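Local coordinates for protein GH18 chiitnase (Pseudoalteromonas aurantia, PDB 6K7Z) that probably hydrolyses chitin from within its chains, as a family 18 endochitinase built on a TIM-barrel fold, at residues A[7-12]-A[258-263]; A[23-28]-A[71-76]; A[121-126]-A[164-169]. One frame throughout, in Å; residues are numbered along the deposited sequence.

Contact 1 (A[7-12]-A[258-263]); sequences YYNSGA and MNWQFS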
loop_
_atom_site.group_PDB
_atom_site.type_symbol
_atom_site.label_atom_id
_atom_site.label_comp_id
_atom_site.label_asym_id
_atom_site.label_seq_id
_atom_site.Cartn_x
_atom_site.Cartn_y
_atom_site.Cartn_z
ATOM N N TYR A 7 -0.480 -7.193 -2.845
ATOM C CA TYR A 7 0.064 -7.521 -1.532
ATOM C C TYR A 7 0.216 -9.026 -1.373
ATOM O O TYR A 7 -0.667 -9.797 -1.756
ATOM C CB TYR A 7 -0.824 -6.999 -0.406
ATOM C CG TYR A 7 -0.734 -5.511 -0.204
ATOM C CD1 TYR A 7 -1.460 -4.643 -1.020
ATOM C CD2 TYR A 7 0.074 -4.976 0.782
ATOM C CE1 TYR A 7 -1.375 -3.284 -0.867
ATOM C CE2 TYR A 7 0.162 -3.597 0.953
ATOM C CZ TYR A 7 -0.568 -2.768 0.123
ATOM O OH TYR A 7 -0.500 -1.413 0.266
ATOM N N TYR A 8 1.336 -9.445 -0.791
ATOM C CA TYR A 8 1.570 -10.850 -0.497
ATOM C C TYR A 8 1.586 -11.011 1.019
ATOM O O TYR A 8 2.541 -10.600 1.680
ATOM C CB TYR A 8 2.870 -11.327 -1.130
ATOM C CG TYR A 8 3.086 -12.821 -1.017
ATOM C CD1 TYR A 8 2.508 -13.679 -1.934
ATOM C CD2 TYR A 8 3.866 -13.368 -0.007
ATOM C CE1 TYR A 8 2.697 -15.041 -1.868
ATOM C CE2 TYR A 8 4.054 -14.757 0.071
ATOM C CZ TYR A 8 3.453 -15.580 -0.866
ATOM O OH TYR A 8 3.617 -16.963 -0.838
ATOM N N ASN A 9 0.524 -11.608 1.560
ATOM C CA ASN A 9 0.439 -11.926 2.984
ATOM C C ASN A 9 0.228 -13.420 3.149
ATOM O O ASN A 9 1.126 -14.106 3.641
ATOM C CB ASN A 9 -0.673 -11.106 3.645
ATOM C CG ASN A 9 -0.730 -11.287 5.164
ATOM O OD1 ASN A 9 -1.722 -11.774 5.694
ATOM N ND2 ASN A 9 0.326 -10.875 5.864
ATOM N N SER A 10 -0.924 -13.959 2.734
ATOM C CA SER A 10 -1.128 -15.402 2.720
ATOM C C SER A 10 -0.168 -16.072 1.745
ATOM O O SER A 10 0.119 -15.546 0.665
ATOM C CB SER A 10 -2.567 -15.734 2.324
ATOM O OG SER A 10 -2.646 -17.073 1.856
ATOM N N GLY A 11 0.307 -17.261 2.118
ATOM C CA GLY A 11 1.221 -17.989 1.259
ATOM C C GLY A 11 0.611 -19.101 0.430
ATOM O O GLY A 11 1.346 -19.975 -0.040
ATOM N N ALA A 12 -0.713 -19.061 0.209
ATOM C CA ALA A 12 -1.395 -20.175 -0.453
ATOM C C ALA A 12 -0.904 -20.395 -1.879
ATOM O O ALA A 12 -0.973 -21.520 -2.394
ATOM C CB ALA A 12 -2.909 -19.945 -0.449
ATOM N N MET A 258 -4.333 -1.914 -7.716
ATOM C CA MET A 258 -3.758 -2.700 -6.631
ATOM C C MET A 258 -4.763 -3.766 -6.216
ATOM O O MET A 258 -5.971 -3.592 -6.402
ATOM C CB MET A 258 -3.404 -1.791 -5.438
ATOM C CG MET A 258 -2.921 -2.537 -4.178
ATOM S SD MET A 258 -4.297 -2.983 -3.085
ATOM C CE MET A 258 -4.599 -1.448 -2.220
ATOM N N ASN A 259 -4.284 -4.888 -5.683
ATOM C CA ASN A 259 -5.228 -5.850 -5.132
ATOM C C ASN A 259 -4.764 -6.372 -3.782
ATOM O O ASN A 259 -3.568 -6.413 -3.463
ATOM C CB ASN A 259 -5.513 -7.034 -6.090
ATOM C CG ASN A 259 -4.350 -8.008 -6.210
ATOM O OD1 ASN A 259 -3.923 -8.629 -5.233
ATOM N ND2 ASN A 259 -3.875 -8.189 -7.434
ATOM N N TRP A 260 -5.753 -6.740 -2.984
ATOM C CA TRP A 260 -5.557 -7.557 -1.795
ATOM C C TRP A 260 -6.311 -8.846 -2.088
ATOM O O TRP A 260 -7.527 -8.790 -2.278
ATOM C CB TRP A 260 -6.112 -6.868 -0.535
ATOM C CG TRP A 260 -5.892 -7.685 0.701
ATOM C CD1 TRP A 260 -6.711 -8.667 1.200
ATOM C CD2 TRP A 260 -4.748 -7.642 1.559
ATOM N NE1 TRP A 260 -6.154 -9.214 2.335
ATOM C CE2 TRP A 260 -4.948 -8.602 2.577
ATOM C CE3 TRP A 260 -3.582 -6.867 1.579
ATOM C CZ2 TRP A 260 -4.016 -8.816 3.601
ATOM C CZ3 TRP A 260 -2.664 -7.078 2.590
ATOM C CH2 TRP A 260 -2.880 -8.046 3.588
ATOM N N GLN A 261 -5.637 -9.985 -2.198
ATOM C CA GLN A 261 -4.192 -10.139 -2.120
ATOM C C GLN A 261 -3.776 -11.239 -3.096
ATOM O O GLN A 261 -4.629 -11.976 -3.611
ATOM C CB GLN A 261 -3.749 -10.492 -0.692
ATOM C CG GLN A 261 -4.358 -11.794 -0.148
ATOM C CD GLN A 261 -3.712 -12.236 1.159
ATOM O OE1 GLN A 261 -2.488 -12.367 1.244
ATOM N NE2 GLN A 261 -4.532 -12.451 2.186
ATOM N N PHE A 262 -2.462 -11.365 -3.305
ATOM C CA PHE A 262 -1.917 -12.227 -4.354
ATOM C C PHE A 262 -2.460 -13.654 -4.289
ATOM O O PHE A 262 -2.893 -14.217 -5.304
ATOM C CB PHE A 262 -0.389 -12.225 -4.256
ATOM C CG PHE A 262 0.270 -13.115 -5.254
ATOM C CD1 PHE A 262 0.376 -12.724 -6.586
ATOM C CD2 PHE A 262 0.764 -14.353 -4.871
ATOM C CE1 PHE A 262 0.968 -13.559 -7.517
ATOM C CE2 PHE A 262 1.372 -15.190 -5.791
ATOM C CZ PHE A 262 1.484 -14.794 -7.111
ATOM N N SER A 263 -2.423 -14.269 -3.110
ATOM C CA SER A 263 -2.721 -15.702 -3.044
ATOM C C SER A 263 -4.203 -16.014 -3.185
ATOM O O SER A 263 -4.584 -17.192 -3.127
ATOM C CB SER A 263 -2.193 -16.285 -1.736
ATOM O OG SER A 263 -0.800 -16.525 -1.842
HETATM O O HOH W 1 -3.944 -13.143 4.773
HETATM O O HOH W 2 -1.111 -13.408 -0.807
#
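Tyr7 and Asn259 to Phe262 meet where the first and last parallel strands, 3-8 and 256-260, join to close the TIM barrel. Two backbone hydrogen bonds join the segments, the second just past the end of strand 256-260: Tyr7 N gives to Asn259 O at 3.2 Å, and Phe262 N to Tyr7 O at 2.8 Å. The peptide between Trp260 and Gln261 is cis; family 18 chitinases commonly have such a cis bond after the tryptophan ending this strand.

Aromatic packing follows. The Trp260 side chain crosses that of Tyr7 at about a right angle, with Trp260 CE3 3.4 Å from Tyr7 CB; the two rings are oblique, their planes 46° apart. At the tyrosine edge, Met258 SD lies 3.7 Å from Tyr7 CE1, a Met-aromatic contact suited to a flexible, polarisable thioether. The Tyr7 hydroxyl hydrogen-bonds Asp113, part of the family's DxxDxDxE signature. Tyr8 and Phe262 make an oblique pair, Tyr8 CD1 lying 3.5 Å from Phe262 CD2.

Beyond the strands, side chains take over the polar bonding. Gln261 CG sits between the backbone N and the carbonyl carbon (chi1 59°), and the extended chain carries OE1 beneath the turn that leaves the first strand. Gln261 OE1 accepts from Ser10 N at 2.7 Å and from Asn9 N at 3.1 Å, while a water gives it a third hydrogen; glutamine has both the reach and the acceptor. NE2 gives to a second water, which donates to Asn9 OD1, while Asn9 ND2 hydrogen-bonds Ala29 O on strand 25-33. Ser10 OG accepts from Ala12 N, forming an ST turn. Ser263, small enough to tuck beneath this turn, donates from OG to Ser10 O at 2.8 Å, approaching 52° out of the carbonyl plane.

Contact 2 (A[23-28]-A[71-76]); sequences YDVVNL and KVLISF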
loop_
_atom_site.group_PDB
_atom_site.type_symbol
_atom_site.label_atom_id
_atom_site.label_comp_id
_atom_site.label_asym_id
_atom_site.label_seq_id
_atom_site.Cartn_x
_atom_site.Cartn_y
_atom_site.Cartn_z
ATOM N N TYR A 23 2.588 -8.240 -12.965
ATOM C CA TYR A 23 2.699 -7.309 -11.845
ATOM C C TYR A 23 3.918 -6.421 -12.019
ATOM O O TYR A 23 4.962 -6.868 -12.497
ATOM C CB TYR A 23 2.817 -8.033 -10.501
ATOM C CG TYR A 23 1.505 -8.600 -10.011
ATOM C CD1 TYR A 23 0.472 -7.757 -9.618
ATOM C CD2 TYR A 23 1.309 -9.977 -9.934
ATOM C CE1 TYR A 23 -0.737 -8.265 -9.179
ATOM C CE2 TYR A 23 0.110 -10.501 -9.491
ATOM C CZ TYR A 23 -0.907 -9.641 -9.112
ATOM O OH TYR A 23 -2.100 -10.174 -8.670
ATOM N N ASP A 24 3.782 -5.165 -11.619
ATOM C CA ASP A 24 4.938 -4.286 -11.553
ATOM C C ASP A 24 5.539 -4.214 -10.163
ATOM O O ASP A 24 6.763 -4.069 -10.034
ATOM C CB ASP A 24 4.558 -2.878 -12.012
ATOM C CG ASP A 24 4.097 -2.851 -13.443
ATOM O OD1 ASP A 24 4.850 -3.341 -14.314
ATOM O OD2 ASP A 24 2.978 -2.360 -13.693
ATOM N N VAL A 25 4.716 -4.336 -9.126
ATOM C CA VAL A 25 5.154 -4.150 -7.745
ATOM C C VAL A 25 4.496 -5.210 -6.878
ATOM O O VAL A 25 3.288 -5.447 -6.980
ATOM C CB VAL A 25 4.780 -2.751 -7.216
ATOM C CG1 VAL A 25 5.305 -2.567 -5.799
ATOM C CG2 VAL A 25 5.303 -1.659 -8.134
ATOM N N VAL A 26 5.279 -5.823 -6.000
ATOM C CA VAL A 26 4.758 -6.743 -5.001
ATOM C C VAL A 26 5.106 -6.179 -3.635
ATOM O O VAL A 26 6.283 -5.923 -3.347
ATOM C CB VAL A 26 5.322 -8.159 -5.178
ATOM C CG1 VAL A 26 4.953 -9.014 -3.981
ATOM C CG2 VAL A 26 4.797 -8.762 -6.478
ATOM N N ASN A 27 4.085 -5.981 -2.797
ATOM C CA ASN A 27 4.258 -5.520 -1.426
ATOM C C ASN A 27 4.243 -6.728 -0.501
ATOM O O ASN A 27 3.215 -7.394 -0.374
ATOM C CB ASN A 27 3.147 -4.558 -1.001
ATOM C CG ASN A 27 3.072 -3.314 -1.862
ATOM O OD1 ASN A 27 4.075 -2.850 -2.387
ATOM N ND2 ASN A 27 1.871 -2.742 -1.971
ATOM N N LEU A 28 5.367 -7.000 0.165
ATOM C CA LEU A 28 5.394 -8.080 1.141
ATOM C C LEU A 28 4.769 -7.586 2.440
ATOM O O LEU A 28 5.201 -6.575 3.000
ATOM C CB LEU A 28 6.824 -8.575 1.363
ATOM C CG LEU A 28 7.591 -8.872 0.083
ATOM C CD1 LEU A 28 9.045 -9.201 0.396
ATOM C CD2 LEU A 28 6.924 -10.032 -0.681
ATOM N N LYS A 71 9.364 -4.715 -8.879
ATOM C CA LYS A 71 9.829 -4.103 -7.645
ATOM C C LYS A 71 9.160 -4.771 -6.454
ATOM O O LYS A 71 7.977 -5.110 -6.498
ATOM C CB LYS A 71 9.557 -2.595 -7.632
ATOM C CG LYS A 71 10.081 -1.873 -8.871
ATOM C CD LYS A 71 10.674 -0.524 -8.518
ATOM C CE LYS A 71 11.425 0.105 -9.693
ATOM N NZ LYS A 71 11.824 1.513 -9.390
ATOM N N VAL A 72 9.929 -4.961 -5.394
ATOM C CA VAL A 72 9.478 -5.677 -4.213
ATOM C C VAL A 72 9.685 -4.752 -3.032
ATOM O O VAL A 72 10.821 -4.345 -2.751
ATOM C CB VAL A 72 10.244 -6.991 -4.010
ATOM C CG1 VAL A 72 9.647 -7.765 -2.848
ATOM C CG2 VAL A 72 10.237 -7.826 -5.292
ATOM N N LEU A 73 8.597 -4.424 -2.346
ATOM C CA LEU A 73 8.620 -3.551 -1.184
ATOM C C LEU A 73 8.261 -4.350 0.060
ATOM O O LEU A 73 7.572 -5.374 -0.017
ATOM C CB LEU A 73 7.623 -2.393 -1.316
ATOM C CG LEU A 73 7.569 -1.620 -2.633
ATOM C CD1 LEU A 73 6.663 -0.405 -2.473
ATOM C CD2 LEU A 73 8.947 -1.193 -3.086
ATOM N N ILE A 74 8.709 -3.865 1.204
ATOM C CA ILE A 74 8.188 -4.346 2.473
ATOM C C ILE A 74 7.069 -3.404 2.891
ATOM O O ILE A 74 7.215 -2.175 2.827
ATOM C CB ILE A 74 9.298 -4.451 3.541
ATOM C CG1 ILE A 74 8.750 -5.080 4.823
ATOM C CG2 ILE A 74 9.982 -3.094 3.826
ATOM C CD1 ILE A 74 8.325 -6.538 4.653
ATOM N N SER A 75 5.916 -3.969 3.239
ATOM C CA SER A 75 4.805 -3.164 3.715
ATOM C C SER A 75 4.885 -3.081 5.233
ATOM O O SER A 75 4.859 -4.110 5.922
ATOM C CB SER A 75 3.462 -3.738 3.277
ATOM O OG SER A 75 2.425 -2.838 3.611
ATOM N N PHE A 76 4.968 -1.856 5.740
ATOM C CA PHE A 76 5.048 -1.588 7.164
ATOM C C PHE A 76 3.681 -1.169 7.677
ATOM O O PHE A 76 3.061 -0.245 7.132
ATOM C CB PHE A 76 6.058 -0.483 7.451
ATOM C CG PHE A 76 6.040 -0.026 8.874
ATOM C CD1 PHE A 76 6.473 -0.874 9.882
ATOM C CD2 PHE A 76 5.569 1.233 9.203
ATOM C CE1 PHE A 76 6.447 -0.457 11.202
ATOM C CE2 PHE A 76 5.548 1.664 10.522
ATOM C CZ PHE A 76 5.985 0.815 11.522
#
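This is parallel strand pairing inside the TIM barrel: Val25 to Leu28 lie beside Lys71 to Ile74 in the second and third barrel strands, whose axes cross at -33°. Five backbone bonds zip the pair together, from Lys71 N to Asp24 O at 2.9 Å through to Ser75 N and Leu28 O at 2.7 Å. Between them, Val26 uses its N toward Lys71 O and its O toward Leu73 N, as a parallel strand residue does when both its polar groups face the partner.

On the outer face, Leu28 CD1 rests on Val72 CG1 at 3.6 Å, a diagonal contact between branched chains well fitted to the buried layer between sheet and helices. Ile74 joins them because its chi2 of 66° bends CD1 back over the neighbouring strand, 3.5 Å from Leu28 O. The other face carries Val25, Asn27 and Leu73 into the barrel. There Val25 CG1 lies 4.0 Å from Leu73 CG, and Asn27 runs alongside that leucine, pointing the same way, its OD1 3.6 Å from Leu73 CD1.

Helix 56-67 packs on Val26, Leu28 and Val72 through Ile62 and Met65, helix 93-106 packs on Ile74, and strand 3-8 flanks strand 25-33 inside the same sheet.

Contact 3 (A[121-126]-A[164-169]); sequences AFTGQA and GGYMAG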
loop_
_atom_site.group_PDB
_atom_site.type_symbol
_atom_site.label_atom_id
_atom_site.label_comp_id
_atom_site.label_asym_id
_atom_site.label_seq_id
_atom_site.Cartn_x
_atom_site.Cartn_y
_atom_site.Cartn_z
ATOM N N ALA A 121 -5.919 8.669 14.781
ATOM C CA ALA A 121 -4.893 9.700 14.863
ATOM C C ALA A 121 -5.151 10.871 13.925
ATOM O O ALA A 121 -4.432 11.872 14.004
ATOM C CB ALA A 121 -3.511 9.093 14.589
ATOM N N PHE A 122 -6.162 10.788 13.056
ATOM C CA PHE A 122 -6.596 11.936 12.267
ATOM C C PHE A 122 -7.783 12.663 12.893
ATOM O O PHE A 122 -8.200 13.697 12.362
ATOM C CB PHE A 122 -6.982 11.510 10.837
ATOM C CG PHE A 122 -5.866 10.858 10.052
ATOM C CD1 PHE A 122 -4.532 11.193 10.272
ATOM C CD2 PHE A 122 -6.167 9.912 9.079
ATOM C CE1 PHE A 122 -3.521 10.592 9.523
ATOM C CE2 PHE A 122 -5.181 9.309 8.335
ATOM C CZ PHE A 122 -3.845 9.637 8.555
ATOM N N THR A 123 -8.347 12.141 13.989
ATOM C CA THR A 123 -9.525 12.719 14.636
ATOM C C THR A 123 -9.241 13.276 16.024
ATOM O O THR A 123 -10.188 13.576 16.761
ATOM C CB THR A 123 -10.639 11.683 14.760
ATOM O OG1 THR A 123 -10.221 10.649 15.668
ATOM C CG2 THR A 123 -10.964 11.081 13.408
ATOM N N GLY A 124 -7.976 13.404 16.412
ATOM C CA GLY A 124 -7.683 13.903 17.736
ATOM C C GLY A 124 -7.908 12.920 18.864
ATOM O O GLY A 124 -7.850 13.323 20.029
ATOM N N GLN A 125 -8.146 11.641 18.563
ATOM C CA GLN A 125 -8.496 10.654 19.580
ATOM C C GLN A 125 -7.363 9.701 19.939
ATOM O O GLN A 125 -7.567 8.817 20.775
ATOM C CB GLN A 125 -9.711 9.830 19.132
ATOM C CG GLN A 125 -11.014 10.604 19.038
ATOM C CD GLN A 125 -11.479 11.111 20.390
ATOM O OE1 GLN A 125 -11.573 10.346 21.355
ATOM N NE2 GLN A 125 -11.762 12.407 20.472
ATOM N N ALA A 126 -6.180 9.847 19.341
ATOM C CA ALA A 126 -5.101 8.887 19.532
ATOM C C ALA A 126 -3.946 9.412 20.373
ATOM O O ALA A 126 -3.006 8.659 20.643
ATOM C CB ALA A 126 -4.558 8.423 18.175
ATOM N N GLY A 164 -11.697 18.323 3.211
ATOM C CA GLY A 164 -12.656 18.789 4.181
ATOM C C GLY A 164 -13.200 17.771 5.148
ATOM O O GLY A 164 -13.888 18.103 6.042
ATOM N N GLY A 165 -12.858 16.514 4.959
ATOM C CA GLY A 165 -13.340 15.465 5.826
ATOM C C GLY A 165 -12.778 15.436 7.228
ATOM O O GLY A 165 -11.723 15.914 7.434
ATOM N N TYR A 166 -13.510 14.815 8.125
ATOM C CA TYR A 166 -13.171 14.644 9.530
ATOM C C TYR A 166 -11.987 13.714 9.767
ATOM O O TYR A 166 -11.387 13.755 10.782
ATOM C CB TYR A 166 -14.371 14.086 10.283
ATOM C CG TYR A 166 -14.240 13.769 11.790
ATOM C CD1 TYR A 166 -13.995 14.752 12.716
ATOM C CD2 TYR A 166 -14.431 12.488 12.274
ATOM C CE1 TYR A 166 -13.917 14.474 14.070
ATOM C CE2 TYR A 166 -14.340 12.188 13.635
ATOM C CZ TYR A 166 -14.075 13.197 14.531
ATOM O OH TYR A 166 -14.004 12.916 15.894
ATOM N N MET A 167 -11.686 12.867 8.802
ATOM C CA MET A 167 -10.608 11.928 8.964
ATOM C C MET A 167 -9.593 12.091 7.825
ATOM O O MET A 167 -8.877 11.184 7.558
ATOM C CB MET A 167 -11.177 10.514 8.786
ATOM C CG MET A 167 -11.895 9.926 9.906
ATOM S SD MET A 167 -13.601 10.138 9.600
ATOM C CE MET A 167 -13.982 8.733 8.634
ATOM N N ALA A 168 -9.568 13.253 7.189
ATOM C CA ALA A 168 -8.788 13.434 5.969
ATOM C C ALA A 168 -7.315 13.728 6.235
ATOM O O ALA A 168 -6.746 14.670 5.672
ATOM C CB ALA A 168 -9.390 14.554 5.125
ATOM N N GLY A 169 -6.683 12.902 7.062
ATOM C CA GLY A 169 -5.288 13.119 7.394
ATOM C C GLY A 169 -4.360 13.135 6.196
ATOM O O GLY A 169 -3.366 13.862 6.192
#
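Phe122 turns its CG anti to the carbonyl carbon (chi1 -60°), which sends the ring toward Gly169, and chi2 of -30° turns a face to it, while Tyr166, with CG anti to N, reaches back to Thr123. The two segments belong to loops following strands 111-115 and 151-154, at the C-terminal ends of TIM-barrel strands, and pack without any hydrogen bond between them.

Gly169 CA stands 3.5 Å from the centroid of the Phe122 ring and 10° off its normal, a CH-pi contact almost over the centre. Glycine suits the place because a beta carbon here would run into Phe122 CD1. Met167 O approaches the same ring obliquely, 3.4 Å from Phe122 CD2. Were Phe122 replaced by an alanine, loss of the ring would be likely to open a gap over Gly169 CA and leave Tyr160 without its edge-to-face partner.

At the more exposed side, residues 165-168 form a type I turn that carries Tyr166 and Met167. Thr123 divides its branches between two tasks: OG1 bonds Ala120 O within its own loop, whereas CG2 meets Met167 CG at 3.8 Å and lies over a face of the Tyr166 ring, 3.6 Å from CE2.

How the contacts relate
From the N terminus, the chain runs up strand 3-8, then into strand 25-33 and on to strand 71-77, where contact 2 closes a beta-alpha-beta crossover whose connection includes helix 56-67. Contact 3 follows in series, fastening the loop after strand 111-115 to the one ahead of helix 169-177. Contact 1 comes last and encloses both others, for it brings the final strand back to the first. Contacts 1 and 2 share strand neighbours and touch directly: Tyr8 N probably bonds Asn27 O, and Asn259 ND2 probably bonds Tyr23 OH. Contact 3 stays apart, its centre about 29 Å from that of contact 1, across the barrel.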